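Local coordinates for protein geranyltranstransferase (Marinomonas sp. MED121, PDB 4F62) that probably catalyses the head-to-tail condensation of isopentenyl diphosphate with an allylic diphosphate, building farnesyl or related prenyl diphosphates, at residues R15-L20 with D68-A72; R49-T53 with L184-V189; I83-L87 with A111-D116; T155-D160 with Q175-K180; V220-I224 with A258-V262. All blocks are in the same frame, centred on the assembly; numbering follows the deposited sequence.

Contact 1: residues R15-L20 with D68-A72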
# COMPACT_ATOMS: atom_id res chain seq x y z
N ARG A 15 -0.66 20.38 12.71
CA ARG A 15 -0.47 19.11 13.39
C ARG A 15 -0.14 17.97 12.42
O ARG A 15 0.83 17.23 12.63
CB ARG A 15 -1.69 18.76 14.26
CG ARG A 15 -1.49 17.50 15.10
CD ARG A 15 -2.59 17.25 16.12
NE ARG A 15 -2.40 15.94 16.73
CZ ARG A 15 -2.64 15.65 18.01
NH1 ARG A 15 -3.09 16.59 18.83
NH2 ARG A 15 -2.42 14.42 18.46
N VAL A 16 -0.92 17.81 11.34
CA VAL A 16 -0.64 16.70 10.43
C VAL A 16 0.66 16.92 9.65
O VAL A 16 1.38 15.96 9.37
CB VAL A 16 -1.85 16.33 9.51
CG1 VAL A 16 -2.06 17.39 8.41
CG2 VAL A 16 -1.65 14.94 8.89
N ASP A 17 0.96 18.17 9.32
CA ASP A 17 2.18 18.48 8.58
C ASP A 17 3.45 18.17 9.36
O ASP A 17 4.37 17.54 8.84
CB ASP A 17 2.18 19.95 8.13
CG ASP A 17 1.20 20.21 6.99
OD1 ASP A 17 0.58 19.25 6.49
OD2 ASP A 17 1.07 21.39 6.59
N GLN A 18 3.52 18.62 10.61
CA GLN A 18 4.64 18.29 11.49
C GLN A 18 4.78 16.78 11.67
O GLN A 18 5.88 16.24 11.68
CB GLN A 18 4.48 18.94 12.86
CG GLN A 18 4.95 20.38 12.93
CD GLN A 18 4.73 20.96 14.32
OE1 GLN A 18 5.60 20.87 15.19
NE2 GLN A 18 3.56 21.55 14.53
N TYR A 19 3.65 16.09 11.84
CA TYR A 19 3.68 14.66 12.09
C TYR A 19 4.17 13.89 10.86
O TYR A 19 4.99 12.98 10.97
CB TYR A 19 2.29 14.18 12.50
CG TYR A 19 2.20 12.71 12.85
CD1 TYR A 19 2.53 12.26 14.12
CD2 TYR A 19 1.75 11.79 11.92
CE1 TYR A 19 2.43 10.92 14.45
CE2 TYR A 19 1.66 10.44 12.23
CZ TYR A 19 1.99 10.02 13.49
OH TYR A 19 1.89 8.68 13.81
N LEU A 20 3.66 14.25 9.68
CA LEU A 20 4.15 13.66 8.44
C LEU A 20 5.67 13.85 8.32
O LEU A 20 6.39 12.89 8.04
CB LEU A 20 3.43 14.26 7.22
CG LEU A 20 2.02 13.74 6.94
CD1 LEU A 20 1.28 14.74 6.03
CD2 LEU A 20 2.09 12.34 6.30
N ASP A 68 -3.51 10.72 14.68
CA ASP A 68 -2.38 11.23 13.90
C ASP A 68 -1.98 10.25 12.80
O ASP A 68 -1.82 10.65 11.64
CB ASP A 68 -1.17 11.51 14.80
CG ASP A 68 -1.30 12.80 15.57
OD1 ASP A 68 -1.88 13.78 15.02
OD2 ASP A 68 -0.85 12.84 16.73
N ALA A 69 -1.82 8.98 13.16
CA ALA A 69 -1.46 7.97 12.17
C ALA A 69 -2.50 7.87 11.05
O ALA A 69 -2.16 7.75 9.86
CB ALA A 69 -1.24 6.61 12.84
N SER A 70 -3.78 7.93 11.41
CA SER A 70 -4.84 7.86 10.40
C SER A 70 -4.86 9.07 9.49
O SER A 70 -4.99 8.95 8.25
CB SER A 70 -6.21 7.72 11.07
OG SER A 70 -6.26 6.56 11.89
N ALA A 71 -4.77 10.25 10.10
CA ALA A 71 -4.86 11.48 9.33
C ALA A 71 -3.71 11.51 8.35
O ALA A 71 -3.90 11.82 7.18
CB ALA A 71 -4.81 12.70 10.26
N ALA A 72 -2.53 11.13 8.83
CA ALA A 72 -1.33 11.14 8.01
C ALA A 72 -1.41 10.08 6.91
O ALA A 72 -1.01 10.33 5.77
CB ALA A 72 -0.09 10.91 8.87
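Arg15 and Tyr19 both carry CG trans to the main-chain nitrogen (chi1 -175° and -178°), and these torsions bring a guanidinium and a phenol ring to the same aspartate, Asp68. The arginine chain runs straight from CG to NE and meets the carboxylate side-on: Arg15 NE lies 2.8 Å from Asp68 OD1, along its syn lone pair, and Arg15 NH2 lies 2.8 Å from Asp68 OD2, from the syn side but tilted out of the carboxylate plane. The first bond is nearly straight, the second somewhat bent; together they fix the rotation of the buried carboxylate, and Tyr54 OH also bonds OD1. Asp68 CB, meanwhile, sits over the centre of the Tyr19 ring, 3.6 Å from its centroid, in a CH-pi contact. A leucine in place of Arg15 would probably leave the Asp68 carboxylate buried without its counter-charge, with Tyr54 still bound to one oxygen. Below the polar end, small residues suit a steep crossing: Ala72 CB touches the edge of the Tyr19 ring at CD2 (3.7 Å) and also Leu20 CD2 (3.7 Å), while Val16 CG2 rests 4.1 Å from Ala71 CB. The axes of the two segments cross at 90°. Helix 5-23 thus lies across helix 65-86, with Tyr19 and Leu20 also reaching helix 108-126 and Arg15 and Val16 packing on Tyr54 of helix 48-60.

Contact 2: residues R49-T53 with L184-V189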
# COMPACT_ATOMS: atom_id res chain seq x y z
N ARG A 49 -8.95 15.80 4.43
CA ARG A 49 -9.10 14.48 5.03
C ARG A 49 -8.52 14.40 6.45
O ARG A 49 -9.17 13.88 7.36
CB ARG A 49 -8.60 13.38 4.08
CG ARG A 49 -9.49 13.29 2.83
CD ARG A 49 -8.82 12.62 1.62
NE ARG A 49 -9.59 12.85 0.39
CZ ARG A 49 -9.62 14.01 -0.28
NH1 ARG A 49 -8.92 15.05 0.15
NH2 ARG A 49 -10.35 14.11 -1.38
N PRO A 50 -7.29 14.90 6.65
CA PRO A 50 -6.88 15.05 8.05
C PRO A 50 -7.87 15.86 8.92
O PRO A 50 -8.18 15.42 10.03
CB PRO A 50 -5.53 15.75 7.95
CG PRO A 50 -4.93 15.14 6.70
CD PRO A 50 -6.13 15.04 5.73
N MET A 51 -8.35 17.00 8.44
CA MET A 51 -9.29 17.80 9.23
C MET A 51 -10.52 16.99 9.65
O MET A 51 -10.93 17.04 10.81
CB MET A 51 -9.69 19.08 8.49
CG MET A 51 -8.53 20.05 8.33
SD MET A 51 -8.98 21.71 7.78
CE MET A 51 -9.53 21.35 6.12
N LEU A 52 -11.11 16.24 8.72
CA LEU A 52 -12.25 15.39 9.05
C LEU A 52 -11.89 14.34 10.09
O LEU A 52 -12.68 14.03 10.97
CB LEU A 52 -12.75 14.66 7.79
CG LEU A 52 -13.50 15.52 6.77
CD1 LEU A 52 -13.70 14.70 5.49
CD2 LEU A 52 -14.85 15.99 7.34
N THR A 53 -10.69 13.77 9.97
CA THR A 53 -10.24 12.73 10.90
C THR A 53 -10.14 13.28 12.32
O THR A 53 -10.65 12.67 13.27
CB THR A 53 -8.88 12.16 10.47
OG1 THR A 53 -8.95 11.79 9.08
CG2 THR A 53 -8.50 10.92 11.31
N LEU A 184 -12.68 7.64 0.70
CA LEU A 184 -11.63 8.19 1.55
C LEU A 184 -12.17 9.24 2.50
O LEU A 184 -11.67 9.40 3.61
CB LEU A 184 -10.49 8.80 0.72
CG LEU A 184 -9.28 7.96 0.31
CD1 LEU A 184 -8.20 8.90 -0.23
CD2 LEU A 184 -8.74 7.11 1.47
N ILE A 185 -13.20 9.96 2.05
CA ILE A 185 -13.86 10.92 2.92
C ILE A 185 -14.52 10.16 4.07
O ILE A 185 -14.46 10.58 5.22
CB ILE A 185 -14.96 11.70 2.16
CG1 ILE A 185 -14.34 12.56 1.06
CG2 ILE A 185 -15.79 12.54 3.12
CD1 ILE A 185 -13.33 13.57 1.56
N LYS A 186 -15.16 9.05 3.74
CA LYS A 186 -15.79 8.21 4.77
C LYS A 186 -14.75 7.55 5.68
O LYS A 186 -14.96 7.42 6.90
CB LYS A 186 -16.68 7.14 4.12
CG LYS A 186 -17.54 6.37 5.12
CD LYS A 186 -18.68 5.60 4.42
CE LYS A 186 -18.22 4.22 3.96
NZ LYS A 186 -19.16 3.14 4.41
N ALA A 187 -13.64 7.12 5.10
CA ALA A 187 -12.54 6.53 5.89
C ALA A 187 -12.03 7.56 6.89
O ALA A 187 -11.69 7.22 8.03
CB ALA A 187 -11.42 6.08 4.99
N SER A 188 -12.00 8.82 6.48
CA SER A 188 -11.54 9.90 7.35
C SER A 188 -12.37 10.00 8.63
O SER A 188 -11.82 10.01 9.74
CB SER A 188 -11.56 11.25 6.62
OG SER A 188 -10.63 11.25 5.55
N VAL A 189 -13.69 10.08 8.50
CA VAL A 189 -14.53 10.19 9.69
C VAL A 189 -14.57 8.87 10.47
O VAL A 189 -14.54 8.89 11.70
CB VAL A 189 -15.97 10.73 9.39
CG1 VAL A 189 -15.92 11.99 8.52
CG2 VAL A 189 -16.82 9.66 8.73
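Arg49 belongs to the GGKRxRP motif of the polyprenyl synthetases, and here the start of the helix that carries it packs against Ile185 and Ser188 of helix 170-194. In relatives the basic residues of this motif hold the diphosphate of isopentenyl diphosphate, so Arg49 probably does the same; a glycerol bound at its NH1, probably from the crystallisation liquor, and the neighbouring His78 are consistent with a pocket there. Its extended chain crosses Ile185 at about a right angle, and Ile185 CD1 lies over one face of the guanidinium, 4.0 Å from Arg49 NE, an apolar floor beneath a group whose NH1 bonds the glycerol and could probably meet an anion. Leu184 CB stands near the plane at the edge.

Ser188 is the small residue that lets the backbones meet, its CA 4.7 Å from that of Thr53. Its OG turns back to its own helix and bonds Leu184 O at 2.9 Å, which satisfies a buried hydroxyl, while the side of the same oxygen touches Arg49 CB at 3.3 Å. Thr53 does likewise, OG1 to Arg49 O at 2.7 Å, approaching from above the carbonyl plane, opposite the face used by Thr53 N. The close approach also gives a CA-H...O contact, Thr53 CA to Ser188 O at 3.4 Å. Beside it Leu52 CD1 meets Ile185 CG2 at 3.8 Å. Segment axes 8.0 Å apart and inclined by 34° mark close, roughly parallel helix packing through small residues, here in the central core of the all-alpha isoprenoid synthase fold.

Contact 3: residues I83-L87 with A111-D116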
# COMPACT_ATOMS: atom_id res chain seq x y z
N ILE A 83 -0.63 12.13 -7.64
CA ILE A 83 0.55 11.99 -8.48
C ILE A 83 0.25 11.06 -9.64
O ILE A 83 0.47 11.39 -10.81
CB ILE A 83 1.73 11.39 -7.69
CG1 ILE A 83 2.14 12.31 -6.54
CG2 ILE A 83 2.93 11.17 -8.60
CD1 ILE A 83 3.24 11.71 -5.67
N HIS A 84 -0.26 9.88 -9.31
CA HIS A 84 -0.57 8.89 -10.34
C HIS A 84 -1.68 9.39 -11.26
O HIS A 84 -1.76 9.00 -12.41
CB HIS A 84 -0.94 7.55 -9.71
CG HIS A 84 0.25 6.77 -9.25
ND1 HIS A 84 0.16 5.45 -8.85
CD2 HIS A 84 1.55 7.10 -9.15
CE1 HIS A 84 1.36 5.01 -8.51
NE2 HIS A 84 2.23 6.00 -8.68
N ASP A 85 -2.52 10.28 -10.75
CA ASP A 85 -3.60 10.80 -11.57
C ASP A 85 -3.11 11.85 -12.57
O ASP A 85 -3.73 12.05 -13.62
CB ASP A 85 -4.71 11.38 -10.69
CG ASP A 85 -6.06 11.35 -11.36
OD1 ASP A 85 -6.48 10.26 -11.81
OD2 ASP A 85 -6.70 12.42 -11.46
N ASP A 86 -2.00 12.52 -12.26
CA ASP A 86 -1.44 13.54 -13.15
C ASP A 86 -0.61 12.91 -14.27
O ASP A 86 -0.22 13.60 -15.21
CB ASP A 86 -0.56 14.54 -12.38
CG ASP A 86 -1.36 15.41 -11.42
OD1 ASP A 86 -2.49 15.80 -11.77
OD2 ASP A 86 -0.85 15.69 -10.31
N LEU A 87 -0.33 11.62 -14.15
CA LEU A 87 0.44 10.90 -15.16
C LEU A 87 -0.25 11.00 -16.53
O LEU A 87 -1.46 10.81 -16.62
CB LEU A 87 0.63 9.44 -14.76
CG LEU A 87 1.64 9.22 -13.63
CD1 LEU A 87 1.72 7.76 -13.22
CD2 LEU A 87 3.01 9.72 -14.07
N ALA A 111 7.76 10.05 -10.60
CA ALA A 111 6.40 10.25 -10.10
C ALA A 111 5.72 8.91 -9.81
O ALA A 111 5.01 8.76 -8.81
CB ALA A 111 5.58 11.08 -11.09
N ILE A 112 5.91 7.94 -10.70
CA ILE A 112 5.32 6.62 -10.49
C ILE A 112 5.82 6.00 -9.18
O ILE A 112 5.03 5.47 -8.39
CB ILE A 112 5.65 5.67 -11.66
CG1 ILE A 112 4.91 6.11 -12.92
CG2 ILE A 112 5.27 4.22 -11.30
CD1 ILE A 112 5.40 5.40 -14.19
N LEU A 113 7.13 6.05 -8.95
CA LEU A 113 7.72 5.44 -7.76
C LEU A 113 7.34 6.21 -6.49
O LEU A 113 7.10 5.60 -5.44
CB LEU A 113 9.25 5.34 -7.88
CG LEU A 113 9.79 4.45 -9.00
CD1 LEU A 113 11.33 4.43 -9.01
CD2 LEU A 113 9.22 3.04 -8.90
N ALA A 114 7.28 7.54 -6.58
CA ALA A 114 6.89 8.36 -5.43
C ALA A 114 5.46 8.05 -5.01
O ALA A 114 5.14 8.01 -3.82
CB ALA A 114 7.04 9.85 -5.72
N GLY A 115 4.58 7.84 -5.99
CA GLY A 115 3.22 7.46 -5.70
C GLY A 115 3.18 6.11 -4.99
O GLY A 115 2.51 5.95 -3.96
N ASP A 116 3.88 5.13 -5.56
CA ASP A 116 3.93 3.79 -4.97
C ASP A 116 4.45 3.84 -3.55
O ASP A 116 3.93 3.17 -2.66
CB ASP A 116 4.85 2.89 -5.80
CG ASP A 116 4.24 2.53 -7.14
OD1 ASP A 116 3.01 2.67 -7.28
OD2 ASP A 116 5.00 2.09 -8.04
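His84 immediately precedes the first aspartate-rich motif, begun by Asp85 and Asp86 and characteristic of prenyl diphosphate synthases, and it plugs as a knob into a hole formed by Ala111, Ile112, Gly115 and Asp116 of helix 108-126. The polar interaction is a hydrogen bond from His84 NE2 to Ile112 O, 2.9 Å long and almost straight at 166°. The oxygen lies in the ring plane and receives the N-H on a lone pair, while also accepting Asp116 N within its own helix. At the dimer interface, His84 ND1 bonds Asp116 OD2 of the second subunit, and Asp116 returns the bond to His84 of that subunit. With both ring nitrogens facing oxygens, a positive charge on the imidazole would probably be favoured.

The apolar contacts flank this knob. The Leu87 chain crosses that of Ile112 at about a right angle, Leu87 CD1 3.6 Å from Ile112 CG1, and Ile83 CG2 meets Ala111 CB at 3.6 Å, with the small alanine admitting the branched chain. Glycine suits position 115 because any CB would run into the ring: His84 NE2 already lies 3.5 Å from Gly115 CA. At the ring's far edge, His84 CE1 points to Asp116 OD1, 3.1 Å away, the carboxylate standing nearly perpendicular to the ring.

Contact 4: residues T155-D160 with Q175-K180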
# COMPACT_ATOMS: atom_id res chain seq x y z
N THR A 155 -11.05 1.63 -7.75
CA THR A 155 -12.15 1.18 -8.58
C THR A 155 -12.90 2.40 -9.13
O THR A 155 -13.35 2.38 -10.28
CB THR A 155 -13.06 0.20 -7.84
OG1 THR A 155 -12.43 -1.09 -7.87
CG2 THR A 155 -14.42 0.10 -8.51
N GLY A 156 -12.99 3.46 -8.33
CA GLY A 156 -13.58 4.71 -8.79
C GLY A 156 -12.81 5.33 -9.95
O GLY A 156 -13.42 5.79 -10.91
N GLN A 157 -11.48 5.33 -9.86
CA GLN A 157 -10.65 5.85 -10.93
C GLN A 157 -10.82 5.00 -12.17
O GLN A 157 -10.86 5.52 -13.29
CB GLN A 157 -9.16 5.87 -10.52
CG GLN A 157 -8.83 6.81 -9.36
CD GLN A 157 -7.38 6.69 -8.91
OE1 GLN A 157 -7.01 5.74 -8.21
NE2 GLN A 157 -6.55 7.64 -9.33
N MET A 158 -10.92 3.69 -11.98
CA MET A 158 -11.11 2.75 -13.08
C MET A 158 -12.42 3.06 -13.78
O MET A 158 -12.48 3.17 -15.01
CB MET A 158 -11.11 1.31 -12.57
CG MET A 158 -10.87 0.28 -13.64
SD MET A 158 -9.16 0.28 -14.22
CE MET A 158 -9.22 -1.07 -15.38
N ILE A 159 -13.48 3.23 -12.99
CA ILE A 159 -14.80 3.52 -13.55
C ILE A 159 -14.74 4.83 -14.32
O ILE A 159 -15.25 4.92 -15.43
CB ILE A 159 -15.88 3.60 -12.46
CG1 ILE A 159 -16.14 2.20 -11.87
CG2 ILE A 159 -17.19 4.14 -13.04
CD1 ILE A 159 -16.94 2.25 -10.57
N ASP A 160 -14.11 5.85 -13.73
CA ASP A 160 -13.94 7.15 -14.39
C ASP A 160 -13.28 7.00 -15.76
O ASP A 160 -13.78 7.53 -16.76
CB ASP A 160 -13.12 8.10 -13.51
CG ASP A 160 -13.36 9.55 -13.86
OD1 ASP A 160 -14.01 9.83 -14.89
OD2 ASP A 160 -12.89 10.42 -13.10
N GLN A 175 -22.35 6.23 -8.25
CA GLN A 175 -21.50 5.08 -7.92
C GLN A 175 -20.01 5.40 -8.12
O GLN A 175 -19.16 5.05 -7.28
CB GLN A 175 -21.88 3.85 -8.75
CG GLN A 175 -20.91 2.66 -8.52
CD GLN A 175 -21.39 1.39 -9.18
OE1 GLN A 175 -21.31 1.24 -10.41
NE2 GLN A 175 -21.92 0.46 -8.38
N MET A 176 -19.70 6.06 -9.23
CA MET A 176 -18.33 6.42 -9.55
C MET A 176 -17.72 7.34 -8.49
O MET A 176 -16.60 7.11 -8.03
CB MET A 176 -18.27 7.10 -10.92
CG MET A 176 -16.88 7.26 -11.48
SD MET A 176 -16.13 8.80 -10.97
CE MET A 176 -16.75 9.85 -12.31
N HIS A 177 -18.46 8.38 -8.09
CA HIS A 177 -17.93 9.34 -7.13
C HIS A 177 -17.80 8.74 -5.74
O HIS A 177 -16.85 9.04 -5.01
CB HIS A 177 -18.79 10.61 -7.08
CG HIS A 177 -18.61 11.50 -8.26
ND1 HIS A 177 -19.64 12.16 -8.87
CD2 HIS A 177 -17.49 11.84 -8.96
CE1 HIS A 177 -19.18 12.88 -9.89
NE2 HIS A 177 -17.87 12.68 -9.95
N VAL A 178 -18.76 7.90 -5.36
CA VAL A 178 -18.75 7.25 -4.06
C VAL A 178 -17.48 6.41 -3.87
O VAL A 178 -16.93 6.33 -2.77
CB VAL A 178 -20.04 6.43 -3.85
CG1 VAL A 178 -19.92 5.50 -2.67
CG2 VAL A 178 -21.21 7.38 -3.64
N HIS A 179 -17.00 5.81 -4.96
CA HIS A 179 -15.75 5.05 -4.92
C HIS A 179 -14.54 5.98 -5.04
O HIS A 179 -13.62 5.93 -4.22
CB HIS A 179 -15.74 4.00 -6.03
CG HIS A 179 -16.65 2.83 -5.77
ND1 HIS A 179 -18.01 2.89 -5.96
CD2 HIS A 179 -16.38 1.58 -5.32
CE1 HIS A 179 -18.55 1.72 -5.65
NE2 HIS A 179 -17.58 0.91 -5.26
N LYS A 180 -14.57 6.85 -6.05
CA LYS A 180 -13.40 7.64 -6.42
C LYS A 180 -12.97 8.66 -5.35
O LYS A 180 -11.78 8.83 -5.11
CB LYS A 180 -13.62 8.36 -7.75
CG LYS A 180 -12.37 9.03 -8.28
CD LYS A 180 -12.63 9.80 -9.57
CE LYS A 180 -11.31 10.31 -10.15
NZ LYS A 180 -11.49 11.22 -11.32
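Lys180 and Asp160 form a salt bridge between two helices that run roughly antiparallel, NZ facing OD2; the modelled separation is implausibly short, so its exact length is doubtful. The lysine reaches over as a fully extended chain, its CG trans to the backbone N (chi1 -172°), and its methylenes pass alongside the Gly156 backbone on the way. Within helix 170-194, His179 ND1 gives a 2.8 Å bond to Gln175 O, which lies in the ring plane, while NE2 pairs with Tyr27 OH of the second subunit. The two bonds hold the imidazole at a fixed rotation.

Further in, Gly156 makes the close approach possible: its CA lies 3.6 Å from Lys180 N and 3.6 Å from His179 CB, and a side chain there would strike the opposite backbone. The segment axes are accordingly 7.5 Å apart. Met176, bent at chi2 and chi3, fills the flank, its CG 3.5 Å from Ile159 CG2 and its CE 3.7 Å from Asp160 CG, its flexible chain following the surface between them. Thr155 CG2 lies beside His179 CD2.

Gly156, Gln157 and Asp160 make up the GQxxD motif of this family, and Lys180 begins a KTG sequence, a lysine that in relatives meets the allylic diphosphate. The pairing implies that Asp160 probably steadies this lysine at what is likely to be the edge of the active site.

Contact 5: residues V220-I224 with A258-V262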
# COMPACT_ATOMS: atom_id res chain seq x y z
N VAL A 220 -21.25 17.22 -6.57
CA VAL A 220 -22.36 17.91 -7.22
C VAL A 220 -22.06 19.40 -7.31
O VAL A 220 -22.21 20.01 -8.38
CB VAL A 220 -23.70 17.70 -6.48
CG1 VAL A 220 -24.86 18.36 -7.27
CG2 VAL A 220 -23.96 16.21 -6.28
N GLN A 221 -21.64 19.98 -6.20
CA GLN A 221 -21.31 21.40 -6.17
C GLN A 221 -20.22 21.76 -7.18
O GLN A 221 -20.30 22.79 -7.84
CB GLN A 221 -20.89 21.84 -4.76
CG GLN A 221 -20.64 23.34 -4.63
CD GLN A 221 -21.85 24.20 -5.01
OE1 GLN A 221 -22.99 23.71 -5.08
NE2 GLN A 221 -21.61 25.49 -5.24
N ASP A 222 -19.23 20.88 -7.30
CA ASP A 222 -18.17 21.08 -8.29
C ASP A 222 -18.67 21.23 -9.72
O ASP A 222 -18.21 22.11 -10.46
CB ASP A 222 -17.16 19.94 -8.21
CG ASP A 222 -15.82 20.40 -7.70
OD1 ASP A 222 -15.65 20.45 -6.46
OD2 ASP A 222 -14.96 20.73 -8.54
N ASP A 223 -19.61 20.38 -10.12
CA ASP A 223 -20.21 20.46 -11.46
C ASP A 223 -20.99 21.76 -11.60
O ASP A 223 -21.03 22.37 -12.67
CB ASP A 223 -21.15 19.28 -11.71
CG ASP A 223 -20.42 17.98 -11.98
OD1 ASP A 223 -19.19 18.02 -12.21
OD2 ASP A 223 -21.09 16.92 -11.98
N ILE A 224 -21.64 22.18 -10.51
CA ILE A 224 -22.41 23.42 -10.51
C ILE A 224 -21.45 24.61 -10.70
O ILE A 224 -21.72 25.51 -11.49
CB ILE A 224 -23.24 23.57 -9.21
CG1 ILE A 224 -24.40 22.57 -9.22
CG2 ILE A 224 -23.80 24.99 -9.09
CD1 ILE A 224 -25.05 22.38 -7.86
N ALA A 258 -29.73 19.90 -9.45
CA ALA A 258 -28.41 19.71 -8.86
C ALA A 258 -28.24 20.62 -7.64
O ALA A 258 -27.69 20.21 -6.61
CB ALA A 258 -27.32 19.98 -9.88
N LYS A 259 -28.70 21.86 -7.77
CA LYS A 259 -28.68 22.80 -6.65
C LYS A 259 -29.50 22.29 -5.47
O LYS A 259 -29.07 22.38 -4.31
CB LYS A 259 -29.18 24.19 -7.09
CG LYS A 259 -28.14 24.99 -7.87
CD LYS A 259 -28.32 26.47 -7.62
CE LYS A 259 -26.99 27.21 -7.68
NZ LYS A 259 -26.60 27.52 -9.09
N ALA A 260 -30.69 21.77 -5.75
CA ALA A 260 -31.55 21.23 -4.70
C ALA A 260 -30.87 20.04 -4.02
O ALA A 260 -30.95 19.87 -2.81
CB ALA A 260 -32.91 20.83 -5.26
N LEU A 261 -30.19 19.21 -4.82
CA LEU A 261 -29.53 18.04 -4.28
C LEU A 261 -28.41 18.43 -3.32
O LEU A 261 -28.24 17.81 -2.27
CB LEU A 261 -28.99 17.16 -5.41
CG LEU A 261 -28.18 15.95 -4.92
CD1 LEU A 261 -29.00 15.10 -3.97
CD2 LEU A 261 -27.71 15.13 -6.12
N VAL A 262 -27.65 19.47 -3.66
CA VAL A 262 -26.59 19.96 -2.78
C VAL A 262 -27.17 20.40 -1.44
O VAL A 262 -26.65 20.02 -0.38
CB VAL A 262 -25.82 21.13 -3.42
CG1 VAL A 262 -24.96 21.84 -2.37
CG2 VAL A 262 -24.95 20.63 -4.56
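Val220 and Ile224 of helix 201-226 pack on Ala258 and Val262 of helix 249-273 in the isoprenoid synthase fold, around the start of the second aspartate-rich motif (Asp222 and Asp223 begin its DDxxD sequence). They stand one turn apart on the same face, whereas the two aspartates take no part in the packing. In relatives this motif binds magnesium-diphosphate, so the contact probably backs the active-site helix from its apolar side.

Val220 and Val262 slide past each other in opposite directions, Val220 CG1 lying 3.5 Å from Val262 CG2. The same CG1 also touches Ala258 O at 3.4 Å. The Val220 side chain crosses Leu261 at about a right angle, its CG2 meeting Leu261 CD2 at 3.9 Å, so the beta-branched residue serves two neighbours at once. Ile224 extends CD1 between Ala258 and Val262: it is 3.9 Å from Ala258 CB and 3.7 Å from Val262 CG2, and the small alanine suits a methyl that comes in so deep. Ile224 CG2 faces the amine end of Lys259, NZ 3.8 Å away, while Lys259 CG lies by CD1 and the bent chain curls over the solvent-side margin. An alanine in place of Ile224 would probably open a gap between Ala258 and Val262 and take away the apolar surface beside Lys259.

The two segments run roughly antiparallel, their axes at 144°, with no hydrogen bond between them. At the margin the amide of Gln221 crosses Val262 at about a right angle, its OE1 3.7 Å from Val262 CG2.

The five contacts join helices of a single all-alpha fold. Contacts 1 and 2 lie 12 Å apart between centres and interlock: their segments alternate along the chain, and Pro50 packs on Val16 and Ala71. Contact 3 shares helix 65-86 with contact 1, about 21 Å away between centres, and faces the second subunit, as does contact 4. Contact 4 shares helix 170-194 with contact 2, their segments adjoining in sequence. Contact 5, last in the chain, lies about 31 Å from contact 1 between centres, across the chain's centre. Between them the contacts fix the helices bearing both aspartate-rich motifs, which in this family face each other across the active-site cavity.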